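Local coordinates for protein enoyl-CoA hydratase subunit II (Geobacillus kaustophilus, PDB 2EJ5) that probably hydrates enoyl-CoA thioesters as a trimeric member of the enoyl-CoA hydratase/isomerase (crotonase) family, with a likely part in phenylacetic acid catabolism, at residues E3-E8 / L16-P21; K10-W15 / N47-V52; F27-N32 / R80-P85; K37-A42 / K88-L93; K124-P129 / G162-A167. All blocks are in the same frame, centred on the assembly; numbering follows the deposited sequence.

Contact 1. Residues E3-E8 / L16-P21; sequences ETIRYE and LTLNRP
Arg6 and Thr17 form the hydrogen-bonded pair of an antiparallel hairpin: Arg6 N gives 2.8 Å to Thr17 O, and Thr17 N returns 2.7 Å to Arg6 O. Their side chains run alongside each other on one face of the sheet. Arg6 starts with CG opposite its backbone N (chi1 -162°) and bends at chi3, which lays the guanidinium beside the threonine; Thr17 CG2 comes over the rim of one guanidinium face, 4.0 Å from Arg6 NH2. Thr17 OG1 meets two waters, which lead on by weak bonds to Arg6 O and Arg6 NH2. On the other face Ile5 CD1 rests on Leu16 CD2 at 3.7 Å, the two side chains meeting at a slant, and Ile5 CG2 approaches Leu18 CD2. Past the strand ends Asn19 N makes a bent, weak bond of 2.7 Å to Thr4 O, while a water ties Glu3 O to Asn19 O. Thr4 and Arg20 lie side by side, CG2 of Thr4 4.1 Å from CD of Arg20, but their polar ends go elsewhere: Thr4 OG1 bonds Glu34, and Arg20 NH1 donates to Ala26 O and forms a salt bridge with Asp65. The hairpin borders the six-stranded sheet; strand 13-18 bonds strand 50-55 on its far side, and helix 29-44 packs on Tyr7 through Ala42.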
# COMPACT_ATOMS: atom_id res chain seq x y z
N GLU A 3 -14.01 35.02 5.90
CA GLU A 3 -15.49 35.01 5.83
C GLU A 3 -16.13 33.65 5.69
O GLU A 3 -17.29 33.47 6.07
CB GLU A 3 -15.95 35.89 4.68
CG GLU A 3 -15.13 37.13 4.54
CD GLU A 3 -15.60 38.02 3.43
OE1 GLU A 3 -15.34 39.23 3.54
OE2 GLU A 3 -16.22 37.50 2.46
N THR A 4 -15.41 32.69 5.10
CA THR A 4 -15.97 31.35 4.89
C THR A 4 -15.36 30.32 5.85
O THR A 4 -15.85 29.21 5.95
CB THR A 4 -15.78 30.85 3.46
OG1 THR A 4 -14.37 30.70 3.21
CG2 THR A 4 -16.40 31.84 2.44
N ILE A 5 -14.28 30.71 6.51
CA ILE A 5 -13.66 29.89 7.55
C ILE A 5 -13.38 30.74 8.77
O ILE A 5 -13.42 31.99 8.72
CB ILE A 5 -12.33 29.24 7.06
CG1 ILE A 5 -11.21 30.29 7.03
CG2 ILE A 5 -12.52 28.53 5.69
CD1 ILE A 5 -9.84 29.71 6.91
N ARG A 6 -13.07 30.04 9.86
CA ARG A 6 -12.63 30.62 11.12
C ARG A 6 -11.24 30.06 11.36
O ARG A 6 -10.99 28.85 11.19
CB ARG A 6 -13.62 30.24 12.24
CG ARG A 6 -13.57 31.09 13.51
CD ARG A 6 -14.89 30.92 14.31
NE ARG A 6 -15.04 29.59 14.88
CZ ARG A 6 -16.17 28.89 14.93
NH1 ARG A 6 -17.30 29.38 14.42
NH2 ARG A 6 -16.17 27.67 15.48
N TYR A 7 -10.32 30.95 11.70
CA TYR A 7 -8.96 30.59 12.01
C TYR A 7 -8.66 31.19 13.37
O TYR A 7 -8.72 32.40 13.54
CB TYR A 7 -8.00 31.13 10.94
CG TYR A 7 -6.55 30.79 11.19
CD1 TYR A 7 -6.03 29.52 10.87
CD2 TYR A 7 -5.69 31.73 11.72
CE1 TYR A 7 -4.69 29.22 11.09
CE2 TYR A 7 -4.37 31.43 11.97
CZ TYR A 7 -3.86 30.18 11.64
OH TYR A 7 -2.52 29.92 11.86
N GLU A 8 -8.36 30.32 14.33
CA GLU A 8 -8.14 30.73 15.71
C GLU A 8 -7.02 29.86 16.28
O GLU A 8 -7.11 28.64 16.24
CB GLU A 8 -9.44 30.52 16.48
CG GLU A 8 -9.53 31.27 17.80
CD GLU A 8 -10.89 31.08 18.48
OE1 GLU A 8 -11.93 30.92 17.77
OE2 GLU A 8 -10.91 31.10 19.73
N LEU A 16 -8.72 25.47 12.36
CA LEU A 16 -9.20 25.94 11.06
C LEU A 16 -10.58 25.36 10.87
O LEU A 16 -10.78 24.15 10.63
CB LEU A 16 -8.17 25.56 9.95
CG LEU A 16 -8.25 26.32 8.60
CD1 LEU A 16 -7.07 26.03 7.68
CD2 LEU A 16 -9.59 26.11 7.89
N THR A 17 -11.60 26.19 11.08
CA THR A 17 -12.95 25.70 11.01
C THR A 17 -13.58 26.14 9.67
O THR A 17 -13.67 27.35 9.38
CB THR A 17 -13.78 26.18 12.21
OG1 THR A 17 -13.21 25.64 13.41
CG2 THR A 17 -15.20 25.75 12.10
N LEU A 18 -13.99 25.16 8.86
CA LEU A 18 -14.72 25.44 7.62
C LEU A 18 -16.11 25.95 7.98
O LEU A 18 -16.82 25.29 8.74
CB LEU A 18 -14.86 24.17 6.79
CG LEU A 18 -13.56 23.37 6.55
CD1 LEU A 18 -13.86 22.17 5.63
CD2 LEU A 18 -12.43 24.26 5.97
N ASN A 19 -16.52 27.08 7.41
CA ASN A 19 -17.63 27.86 8.01
C ASN A 19 -18.71 28.37 7.02
O ASN A 19 -18.90 29.57 6.86
CB ASN A 19 -17.01 29.00 8.83
CG ASN A 19 -17.93 29.53 9.92
OD1 ASN A 19 -18.92 28.90 10.28
ND2 ASN A 19 -17.58 30.70 10.48
N ARG A 20 -19.39 27.44 6.35
CA ARG A 20 -20.58 27.73 5.54
C ARG A 20 -21.58 26.69 5.97
O ARG A 20 -22.02 25.87 5.18
CB ARG A 20 -20.29 27.67 4.03
CG ARG A 20 -19.36 28.80 3.56
CD ARG A 20 -19.11 28.80 2.04
NE ARG A 20 -20.27 29.18 1.24
CZ ARG A 20 -20.95 28.36 0.45
NH1 ARG A 20 -20.57 27.09 0.33
NH2 ARG A 20 -22.01 28.79 -0.24
N PRO A 21 -21.95 26.71 7.26
CA PRO A 21 -22.77 25.65 7.80
C PRO A 21 -24.09 25.45 7.06
O PRO A 21 -24.54 24.32 6.94
CB PRO A 21 -22.98 26.06 9.28
CG PRO A 21 -22.68 27.52 9.32
CD PRO A 21 -21.62 27.73 8.27
O HOH W 1 -19.55 31.95 6.72
O HOH W 2 -11.71 27.83 14.25
O HOH W 3 -14.71 24.85 15.49

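Contact 2. Residues K10-W15 / N47-V52; sequences KGQVAW and NVRCVV
Asn47 lies against Gln12, whose CB is 3.2 Å from Asn47 O; the two side chains cross at about a right angle. An alanine in place of Gln12 would keep the backbone bonds but would probably uncover Asn47 O and the aliphatic part of Arg49, opening a gap at this end of the contact. Val48 turns CG1 opposite its backbone N (chi1 172°), where it meets Ala14 CB at 3.8 Å. Arg49 N donates an almost straight bond of 2.8 Å to Gln12 O, and its side chain runs alongside Gln12 with guanidinium and amide planes 77° apart; the guanidinium is held beyond by Met199 O and Thr201 OG1. Cys50 N adds only a weak bond to Gln12 O, but Cys50 O accepts Ala14 N at 2.9 Å, and the CB atoms of Cys50 and Val13 stand 4.1 Å apart. Val51 points to the same face as Ala14, with its CA hydrogen directed at Ala14 O. Val52 N closes the series on Ala14 O at 2.7 Å. Its CG2 serves two neighbours: it sits over the face of the six-membered ring of Trp15 in a CH-pi contact, 4.2 Å from the centroid and 10° off the normal, and touches Val13 CG2 at 3.7 Å, while CG1 lies against Trp15 CZ3. Upstream, Lys10 to Val13 form a type II' turn that joins strand 5-10 to strand 13-18. Strands 13-18 and 50-55 run parallel, linked through helix 29-44, as in a beta-alpha-beta crossover of the crotonase fold.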
# COMPACT_ATOMS: atom_id res chain seq x y z
N LYS A 10 -5.47 28.53 19.55
CA LYS A 10 -5.75 28.34 20.96
C LYS A 10 -4.63 27.50 21.55
O LYS A 10 -4.48 26.31 21.24
CB LYS A 10 -7.11 27.71 21.18
CG LYS A 10 -8.28 28.66 20.84
CD LYS A 10 -9.61 27.95 20.76
CE LYS A 10 -9.90 27.14 22.00
NZ LYS A 10 -10.37 27.96 23.16
N GLY A 11 -3.79 28.15 22.35
CA GLY A 11 -2.61 27.53 22.91
C GLY A 11 -1.62 27.53 21.78
O GLY A 11 -1.25 28.60 21.28
N GLN A 12 -1.19 26.34 21.36
CA GLN A 12 -0.35 26.22 20.18
C GLN A 12 -1.00 25.39 19.07
O GLN A 12 -0.30 24.81 18.23
CB GLN A 12 1.00 25.67 20.56
CG GLN A 12 1.64 26.57 21.61
CD GLN A 12 3.11 26.38 21.67
OE1 GLN A 12 3.86 27.17 21.13
NE2 GLN A 12 3.53 25.32 22.32
N VAL A 13 -2.32 25.35 19.08
CA VAL A 13 -3.03 24.74 17.99
C VAL A 13 -3.86 25.73 17.19
O VAL A 13 -4.63 26.54 17.75
CB VAL A 13 -3.73 23.33 18.30
CG1 VAL A 13 -3.62 22.87 19.75
CG2 VAL A 13 -5.11 23.11 17.64
N ALA A 14 -3.64 25.70 15.87
CA ALA A 14 -4.49 26.46 14.96
C ALA A 14 -5.73 25.65 14.62
O ALA A 14 -5.65 24.55 14.06
CB ALA A 14 -3.70 26.88 13.68
N TRP A 15 -6.88 26.20 14.98
CA TRP A 15 -8.17 25.62 14.71
C TRP A 15 -8.67 26.27 13.42
O TRP A 15 -8.94 27.49 13.36
CB TRP A 15 -9.10 25.86 15.90
CG TRP A 15 -8.65 25.13 17.14
CD1 TRP A 15 -7.69 25.55 18.07
CD2 TRP A 15 -9.09 23.85 17.58
NE1 TRP A 15 -7.54 24.60 19.05
CE2 TRP A 15 -8.38 23.54 18.78
CE3 TRP A 15 -10.01 22.91 17.08
CZ2 TRP A 15 -8.58 22.35 19.47
CZ3 TRP A 15 -10.21 21.73 17.76
CH2 TRP A 15 -9.49 21.45 18.96
N ASN A 47 4.49 29.80 16.58
CA ASN A 47 3.69 29.49 17.75
C ASN A 47 2.69 28.37 17.47
O ASN A 47 2.14 27.80 18.40
CB ASN A 47 2.96 30.73 18.27
CG ASN A 47 2.20 30.47 19.58
OD1 ASN A 47 2.78 30.01 20.58
ND2 ASN A 47 0.91 30.72 19.56
N VAL A 48 2.47 28.06 16.18
CA VAL A 48 1.53 27.00 15.78
C VAL A 48 2.31 25.69 15.68
O VAL A 48 3.30 25.60 14.95
CB VAL A 48 0.82 27.33 14.42
CG1 VAL A 48 -0.03 26.11 13.91
CG2 VAL A 48 -0.08 28.55 14.58
N ARG A 49 1.88 24.69 16.45
CA ARG A 49 2.55 23.38 16.44
C ARG A 49 1.63 22.24 15.99
O ARG A 49 2.07 21.12 15.88
CB ARG A 49 3.21 23.08 17.80
CG ARG A 49 4.48 23.95 18.06
CD ARG A 49 4.88 23.92 19.52
NE ARG A 49 5.58 22.68 19.84
CZ ARG A 49 5.91 22.32 21.07
NH1 ARG A 49 5.56 23.11 22.11
NH2 ARG A 49 6.53 21.16 21.28
N CYS A 50 0.35 22.54 15.77
CA CYS A 50 -0.61 21.57 15.27
C CYS A 50 -1.71 22.31 14.58
O CYS A 50 -2.03 23.46 14.94
CB CYS A 50 -1.22 20.72 16.41
SG CYS A 50 -2.23 19.27 15.87
N VAL A 51 -2.31 21.68 13.59
CA VAL A 51 -3.46 22.29 12.94
C VAL A 51 -4.63 21.36 13.03
O VAL A 51 -4.50 20.15 12.84
CB VAL A 51 -3.19 22.64 11.43
CG1 VAL A 51 -4.45 23.23 10.77
CG2 VAL A 51 -2.05 23.63 11.32
N VAL A 52 -5.80 21.92 13.32
CA VAL A 52 -7.02 21.12 13.28
C VAL A 52 -7.94 21.70 12.24
O VAL A 52 -8.26 22.88 12.28
CB VAL A 52 -7.75 21.06 14.67
CG1 VAL A 52 -9.08 20.23 14.58
CG2 VAL A 52 -6.83 20.49 15.72

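Contact 3. Residues F27-N32 / R80-P85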
# COMPACT_ATOMS: atom_id res chain seq x y z
N PHE A 27 -17.29 23.94 -0.55
CA PHE A 27 -16.25 24.85 -1.00
C PHE A 27 -16.77 25.85 -2.03
O PHE A 27 -17.55 25.50 -2.93
CB PHE A 27 -15.12 24.08 -1.68
CG PHE A 27 -14.25 23.32 -0.73
CD1 PHE A 27 -13.37 23.99 0.11
CD2 PHE A 27 -14.28 21.93 -0.72
CE1 PHE A 27 -12.54 23.27 1.00
CE2 PHE A 27 -13.44 21.22 0.15
CZ PHE A 27 -12.57 21.90 0.99
N THR A 28 -16.31 27.09 -1.91
CA THR A 28 -16.43 28.07 -2.98
C THR A 28 -15.05 28.64 -3.24
O THR A 28 -14.11 28.41 -2.47
CB THR A 28 -17.32 29.23 -2.58
OG1 THR A 28 -16.71 29.88 -1.46
CG2 THR A 28 -18.72 28.72 -2.20
N GLU A 29 -14.95 29.44 -4.30
CA GLU A 29 -13.69 30.11 -4.65
C GLU A 29 -12.97 30.78 -3.47
O GLU A 29 -11.75 30.61 -3.30
CB GLU A 29 -13.94 31.10 -5.80
CG GLU A 29 -12.74 31.89 -6.25
CD GLU A 29 -13.06 32.82 -7.41
OE1 GLU A 29 -14.21 33.35 -7.48
OE2 GLU A 29 -12.15 33.03 -8.25
N GLN A 30 -13.69 31.52 -2.63
CA GLN A 30 -13.04 32.17 -1.51
C GLN A 30 -12.74 31.25 -0.30
O GLN A 30 -11.78 31.50 0.40
CB GLN A 30 -13.70 33.50 -1.08
CG GLN A 30 -14.89 33.42 -0.16
CD GLN A 30 -15.37 34.81 0.27
OE1 GLN A 30 -14.73 35.49 1.11
NE2 GLN A 30 -16.49 35.24 -0.30
N MET A 31 -13.55 30.21 -0.08
CA MET A 31 -13.22 29.18 0.92
C MET A 31 -11.92 28.52 0.51
O MET A 31 -11.05 28.35 1.34
CB MET A 31 -14.31 28.13 1.12
CG MET A 31 -13.98 27.13 2.30
SD MET A 31 -15.06 25.72 2.59
CE MET A 31 -14.02 24.97 3.78
N ASN A 32 -11.81 28.14 -0.76
CA ASN A 32 -10.56 27.60 -1.28
C ASN A 32 -9.40 28.53 -1.02
O ASN A 32 -8.36 28.11 -0.56
CB ASN A 32 -10.67 27.27 -2.78
CG ASN A 32 -11.42 26.01 -3.03
OD1 ASN A 32 -11.10 24.96 -2.45
ND2 ASN A 32 -12.44 26.09 -3.87
N ARG A 80 -7.71 23.48 -11.24
CA ARG A 80 -6.36 24.06 -11.25
C ARG A 80 -6.30 25.43 -10.59
O ARG A 80 -5.30 25.78 -9.99
CB ARG A 80 -5.69 24.02 -12.64
CG ARG A 80 -6.10 25.07 -13.63
CD ARG A 80 -5.25 24.96 -14.94
NE ARG A 80 -5.14 23.58 -15.43
CZ ARG A 80 -6.06 22.96 -16.16
NH1 ARG A 80 -7.18 23.59 -16.51
NH2 ARG A 80 -5.86 21.71 -16.56
N SER A 81 -7.38 26.20 -10.68
CA SER A 81 -7.30 27.57 -10.15
C SER A 81 -7.67 27.71 -8.67
O SER A 81 -7.10 28.54 -7.97
CB SER A 81 -8.15 28.50 -10.99
OG SER A 81 -9.51 28.18 -10.79
N ARG A 82 -8.63 26.91 -8.22
CA ARG A 82 -9.11 26.93 -6.84
C ARG A 82 -8.48 25.84 -5.94
O ARG A 82 -7.93 26.14 -4.85
CB ARG A 82 -10.63 26.79 -6.83
CG ARG A 82 -11.40 28.05 -7.32
CD ARG A 82 -12.90 27.75 -7.51
NE ARG A 82 -13.44 27.12 -6.32
CZ ARG A 82 -14.61 26.51 -6.22
NH1 ARG A 82 -15.45 26.42 -7.25
NH2 ARG A 82 -14.96 25.93 -5.08
N TYR A 83 -8.60 24.58 -6.38
CA TYR A 83 -8.27 23.43 -5.51
C TYR A 83 -6.78 23.10 -5.46
O TYR A 83 -6.27 22.76 -4.42
CB TYR A 83 -9.07 22.18 -5.92
CG TYR A 83 -10.51 22.20 -5.50
CD1 TYR A 83 -10.93 21.56 -4.32
CD2 TYR A 83 -11.47 22.87 -6.27
CE1 TYR A 83 -12.28 21.59 -3.91
CE2 TYR A 83 -12.83 22.90 -5.87
CZ TYR A 83 -13.22 22.26 -4.69
OH TYR A 83 -14.55 22.26 -4.33
N ALA A 84 -6.09 23.20 -6.60
CA ALA A 84 -4.64 22.92 -6.66
C ALA A 84 -3.79 23.73 -5.65
O ALA A 84 -3.01 23.13 -4.90
CB ALA A 84 -4.09 23.05 -8.11
N PRO A 85 -3.97 25.07 -5.57
CA PRO A 85 -3.22 25.83 -4.55
C PRO A 85 -3.47 25.40 -3.09
O PRO A 85 -2.52 25.41 -2.27
CB PRO A 85 -3.71 27.27 -4.75
CG PRO A 85 -4.16 27.32 -6.16
CD PRO A 85 -4.79 25.97 -6.41
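The Arg82 guanidinium is held between two groups: Glu29 N lies over one face, 3.2 Å above the plane near the rim, and the opposite face meets Tyr83 CE2 of its own helix. At its edge sits the amide of Asn32, turned 48° from the guanidinium plane, together with Phe27 CB. The same Asn32 amide also lies above the centre of the Tyr83 ring. Tyr83 in turn directs its edge toward the face of Phe27 in an offset edge-to-face pair, centroids 5.5 Å apart and planes at 75°, with Tyr83 CE1 3.8 Å from Phe27 CD2 and Tyr83 OH 3.3 Å from Phe27 CB. A bend at chi3 (50°) swings the arginine head back to the start of helix 29-44, and on the way Arg82 CD passes Glu29 CB at 3.9 Å. Thr28 is the N-cap there, its OG1 accepting weakly from Met31 N. Glu64 draws the group together from outside, its OE1 taking a salt bridge from Arg82 NH2 and a hydrogen bond from Tyr83 OH. Glu29 N and Arg82 NE are both donors and make no bond; the positive helix start would probably disfavour the guanidinium charge, which the Glu64 carboxylate is likely to offset.

Contact 4. Residues K37-A42 / K88-L93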
# COMPACT_ATOMS: atom_id res chain seq x y z
N LYS A 37 -4.47 30.34 2.27
CA LYS A 37 -3.83 31.38 3.08
C LYS A 37 -3.62 30.98 4.56
O LYS A 37 -2.54 31.19 5.11
CB LYS A 37 -4.68 32.66 3.01
CG LYS A 37 -4.02 33.89 3.66
CD LYS A 37 -4.76 35.16 3.25
CE LYS A 37 -4.18 36.41 3.92
NZ LYS A 37 -4.37 36.38 5.41
N ALA A 38 -4.65 30.39 5.16
CA ALA A 38 -4.63 29.98 6.57
C ALA A 38 -3.58 28.87 6.77
O ALA A 38 -2.83 28.90 7.73
CB ALA A 38 -5.99 29.49 6.97
N LEU A 39 -3.52 27.90 5.83
CA LEU A 39 -2.53 26.82 5.94
C LEU A 39 -1.14 27.36 5.86
O LEU A 39 -0.26 26.91 6.55
CB LEU A 39 -2.71 25.73 4.88
CG LEU A 39 -3.96 24.86 5.01
CD1 LEU A 39 -4.06 23.94 3.79
CD2 LEU A 39 -4.08 24.08 6.37
N LYS A 40 -0.93 28.34 4.99
CA LYS A 40 0.40 28.91 4.82
C LYS A 40 0.75 29.73 6.07
O LYS A 40 1.88 29.73 6.51
CB LYS A 40 0.49 29.75 3.52
CG LYS A 40 0.26 28.95 2.20
CD LYS A 40 0.16 29.87 0.97
CE LYS A 40 0.16 29.07 -0.36
NZ LYS A 40 0.06 29.93 -1.64
N GLN A 41 -0.26 30.38 6.64
CA GLN A 41 -0.14 31.17 7.89
C GLN A 41 0.33 30.23 9.03
O GLN A 41 1.39 30.43 9.63
CB GLN A 41 -1.51 31.77 8.21
CG GLN A 41 -1.62 32.81 9.35
CD GLN A 41 -2.94 33.64 9.27
OE1 GLN A 41 -3.71 33.53 8.29
NE2 GLN A 41 -3.19 34.48 10.30
N ALA A 42 -0.46 29.18 9.26
CA ALA A 42 -0.10 28.14 10.24
C ALA A 42 1.30 27.58 10.04
O ALA A 42 2.05 27.41 11.01
CB ALA A 42 -1.15 27.02 10.22
N LYS A 88 -1.94 21.87 -2.62
CA LYS A 88 -0.47 21.99 -2.57
C LYS A 88 -0.02 22.60 -1.26
O LYS A 88 0.99 22.17 -0.70
CB LYS A 88 0.08 22.83 -3.73
CG LYS A 88 -0.18 22.22 -5.09
CD LYS A 88 0.50 23.02 -6.16
CE LYS A 88 0.55 22.20 -7.41
NZ LYS A 88 0.77 23.08 -8.61
N ALA A 89 -0.75 23.61 -0.77
CA ALA A 89 -0.43 24.18 0.55
C ALA A 89 -0.52 23.09 1.62
O ALA A 89 0.35 22.97 2.46
CB ALA A 89 -1.37 25.36 0.91
N LEU A 90 -1.60 22.32 1.61
CA LEU A 90 -1.74 21.24 2.62
C LEU A 90 -0.62 20.25 2.47
O LEU A 90 -0.01 19.83 3.44
CB LEU A 90 -3.11 20.57 2.51
CG LEU A 90 -3.54 19.47 3.49
CD1 LEU A 90 -3.34 19.90 4.97
CD2 LEU A 90 -5.00 19.06 3.20
N HIS A 91 -0.32 19.88 1.23
CA HIS A 91 0.62 18.80 0.96
C HIS A 91 2.04 19.20 1.37
O HIS A 91 2.81 18.37 1.81
CB HIS A 91 0.51 18.41 -0.54
CG HIS A 91 1.40 17.28 -0.96
ND1 HIS A 91 2.71 17.46 -1.30
CD2 HIS A 91 1.16 15.95 -1.05
CE1 HIS A 91 3.25 16.29 -1.61
NE2 HIS A 91 2.33 15.36 -1.46
N HIS A 92 2.36 20.49 1.27
CA HIS A 92 3.69 20.95 1.67
C HIS A 92 3.76 21.42 3.13
O HIS A 92 4.83 21.64 3.61
CB HIS A 92 4.22 22.05 0.73
CG HIS A 92 4.38 21.60 -0.70
ND1 HIS A 92 3.31 21.26 -1.50
CD2 HIS A 92 5.49 21.46 -1.47
CE1 HIS A 92 3.75 20.92 -2.70
NE2 HIS A 92 5.06 21.03 -2.71
N LEU A 93 2.63 21.55 3.82
CA LEU A 93 2.64 21.95 5.23
C LEU A 93 3.31 20.90 6.13
O LEU A 93 2.86 19.74 6.18
CB LEU A 93 1.20 22.24 5.70
CG LEU A 93 0.92 22.65 7.15
CD1 LEU A 93 1.73 23.93 7.54
CD2 LEU A 93 -0.53 22.89 7.31
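Leu39 places CG opposite its carbonyl carbon (chi1 -69°) and Leu93 places CG opposite its backbone N (chi1 179°), which turns the two side chains toward each other at about a right angle, CD2 of Leu39 3.9 Å from CD2 of Leu93. The other methyl of Leu39, CD1, reaches between the small side of Ala89 and the start of Leu90, lying 3.7 Å from Leu90 CB and 4.2 Å from Ala89 CB. Leu93 CD1 comes 3.7 Å from the backbone Leu39 O. At the exposed margin Lys40 lends its aliphatic part, CG standing 4.1 Å from Ala89 CB. No hydrogen bond spans the two segments; apolar contact carries the pair. The second helix ends here: Lys88 O takes both His92 N and His92 ND1, the latter at 2.6 Å, from opposite faces of its plane, which fixes the imidazole against its own helix. The ring of His91 stacks on Phe219 of the second subunit, while Leu90 meets Leu112 and Ala115 of helix 108-115. The segments run nearly parallel, their axes approaching to 9.1 Å and crossing at 22°. Their helices, 29-44 and 75-92, follow strands 13-18 and 50-55 in turn, in keeping with the successive beta-alpha-beta units of the crotonase fold.

Contact 5. Residues K124-P129 / G162-A167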
# COMPACT_ATOMS: atom_id res chain seq x y z
N LYS A 124 -20.92 9.99 14.41
CA LYS A 124 -21.94 10.30 13.41
C LYS A 124 -21.36 10.76 12.06
O LYS A 124 -22.10 11.09 11.15
CB LYS A 124 -22.91 11.36 13.95
CG LYS A 124 -22.38 12.78 13.98
CD LYS A 124 -23.51 13.79 14.26
CE LYS A 124 -22.96 15.18 14.57
NZ LYS A 124 -22.50 15.90 13.33
N ALA A 125 -20.03 10.78 11.93
CA ALA A 125 -19.37 11.15 10.67
C ALA A 125 -19.56 10.03 9.64
O ALA A 125 -19.93 8.92 10.00
CB ALA A 125 -17.89 11.41 10.91
N SER A 126 -19.27 10.30 8.36
CA SER A 126 -19.36 9.32 7.29
C SER A 126 -18.58 9.86 6.11
O SER A 126 -18.36 11.06 6.00
CB SER A 126 -20.81 9.10 6.87
OG SER A 126 -21.34 10.34 6.48
N PHE A 127 -18.10 8.96 5.25
CA PHE A 127 -17.36 9.37 4.08
C PHE A 127 -18.21 8.98 2.90
O PHE A 127 -18.66 7.83 2.80
CB PHE A 127 -15.97 8.70 4.02
CG PHE A 127 -14.94 9.29 4.95
CD1 PHE A 127 -14.71 10.67 4.99
CD2 PHE A 127 -14.13 8.45 5.72
CE1 PHE A 127 -13.72 11.19 5.81
CE2 PHE A 127 -13.15 8.94 6.55
CZ PHE A 127 -12.91 10.32 6.59
N ALA A 128 -18.43 9.93 1.99
CA ALA A 128 -19.24 9.67 0.82
C ALA A 128 -18.42 9.95 -0.46
O ALA A 128 -18.23 11.10 -0.82
CB ALA A 128 -20.54 10.54 0.88
N PRO A 129 -17.94 8.90 -1.16
CA PRO A 129 -17.18 9.17 -2.39
C PRO A 129 -18.19 9.36 -3.51
O PRO A 129 -18.40 8.46 -4.34
CB PRO A 129 -16.35 7.89 -2.60
CG PRO A 129 -16.97 6.82 -1.74
CD PRO A 129 -18.05 7.46 -0.88
N GLY A 162 -19.05 4.10 -5.38
CA GLY A 162 -19.52 5.33 -4.72
C GLY A 162 -20.34 5.14 -3.45
O GLY A 162 -21.12 6.01 -3.09
N GLU A 163 -20.17 4.02 -2.75
CA GLU A 163 -21.03 3.75 -1.61
C GLU A 163 -20.51 4.43 -0.35
O GLU A 163 -19.33 4.32 -0.01
CB GLU A 163 -21.20 2.26 -1.35
CG GLU A 163 -21.60 1.47 -2.55
CD GLU A 163 -22.30 0.20 -2.17
OE1 GLU A 163 -21.72 -0.89 -2.40
OE2 GLU A 163 -23.43 0.29 -1.62
N LYS A 164 -21.41 5.13 0.32
CA LYS A 164 -21.12 5.84 1.57
C LYS A 164 -20.64 4.86 2.67
O LYS A 164 -21.15 3.76 2.80
CB LYS A 164 -22.36 6.62 2.02
CG LYS A 164 -22.21 7.31 3.37
CD LYS A 164 -23.58 7.81 3.88
CE LYS A 164 -23.80 9.29 3.56
NZ LYS A 164 -24.86 9.93 4.44
N VAL A 165 -19.66 5.28 3.46
CA VAL A 165 -19.18 4.45 4.56
C VAL A 165 -19.42 5.11 5.91
O VAL A 165 -19.23 6.31 6.06
CB VAL A 165 -17.68 4.02 4.43
CG1 VAL A 165 -17.50 3.03 3.26
CG2 VAL A 165 -16.79 5.19 4.23
N THR A 166 -19.82 4.31 6.89
CA THR A 166 -20.02 4.82 8.24
C THR A 166 -18.67 5.03 8.94
O THR A 166 -17.61 4.65 8.40
CB THR A 166 -20.86 3.84 9.04
OG1 THR A 166 -20.15 2.61 9.14
CG2 THR A 166 -22.23 3.60 8.32
N ALA A 167 -18.68 5.71 10.09
CA ALA A 167 -17.45 5.94 10.88
C ALA A 167 -16.79 4.60 11.19
O ALA A 167 -15.58 4.45 11.02
CB ALA A 167 -17.76 6.71 12.20
O HOH W 4 -21.30 6.77 11.45
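Phe127 O accepts the shortest sound bond here, 2.8 Å from Val165 N, nearly straight, and the CA hydrogen of Lys164 joins it, with Lys164 CA 3.4 Å from Phe127 O. Phe127 N answers with 3.0 Å to Val165 O, making this an antiparallel hydrogen-bonded pair. With Val165 CG1 anti to the carbonyl carbon (chi1 -69°), CG2 falls between backbone N and carbonyl carbon, presses on Phe127 CB at 3.6 Å and lies at the edge of the ring, near its plane. The ring itself goes on to Met110 and Ala113 of helix 108-115. Strand 126-128 is the middle one of a small three-stranded sheet, with 104-106 parallel on one side and 165-166 antiparallel on the other, distinct from the six-stranded sheet of the crotonase fold, on whose strand 118-122 the Phe127 ring packs. At one end Pro129 CD packs 3.5 Å from Glu163 O, and Pro129 O meets the CA hydrogen of Gly162, with Gly162 CA at 3.3 Å. Exchanging Pro129 for a glycine would remove the ring and is likely to leave Glu163 O without its apolar cover and the backbone at this position freer to turn. Gly162 itself has positive phi (64°). At the other end a water bridges the two segments, giving 2.9 Å to Ala125 O and accepting from Ala167 N at 3.1 Å, just where Thr166 caps helix 167-173.

How the contacts relate
Contacts 1 and 2 share strand 13-18: contact 1 pairs it with strand 5-10 and contact 2 with strand 50-55, their centres 15 Å apart, and Leu16 N probably bonds Val52 O between them. Contacts 3 and 4 lie at different levels of the helix pair 29-44 and 75-92, centres 13 Å apart. Helix 29-44 ties this pair to the sheet: Leu39 touches Leu16, and Ala42 meets Val48 and Val51. Contact 5 belongs to the small second sheet, with centres about 23 Å from contacts 1 and 3 and about 28 Å from contact 2, and touches none of the others. Contacts 3 and 4 adjoin the second subunit; contact 5 meets it through a long, weak ion pair.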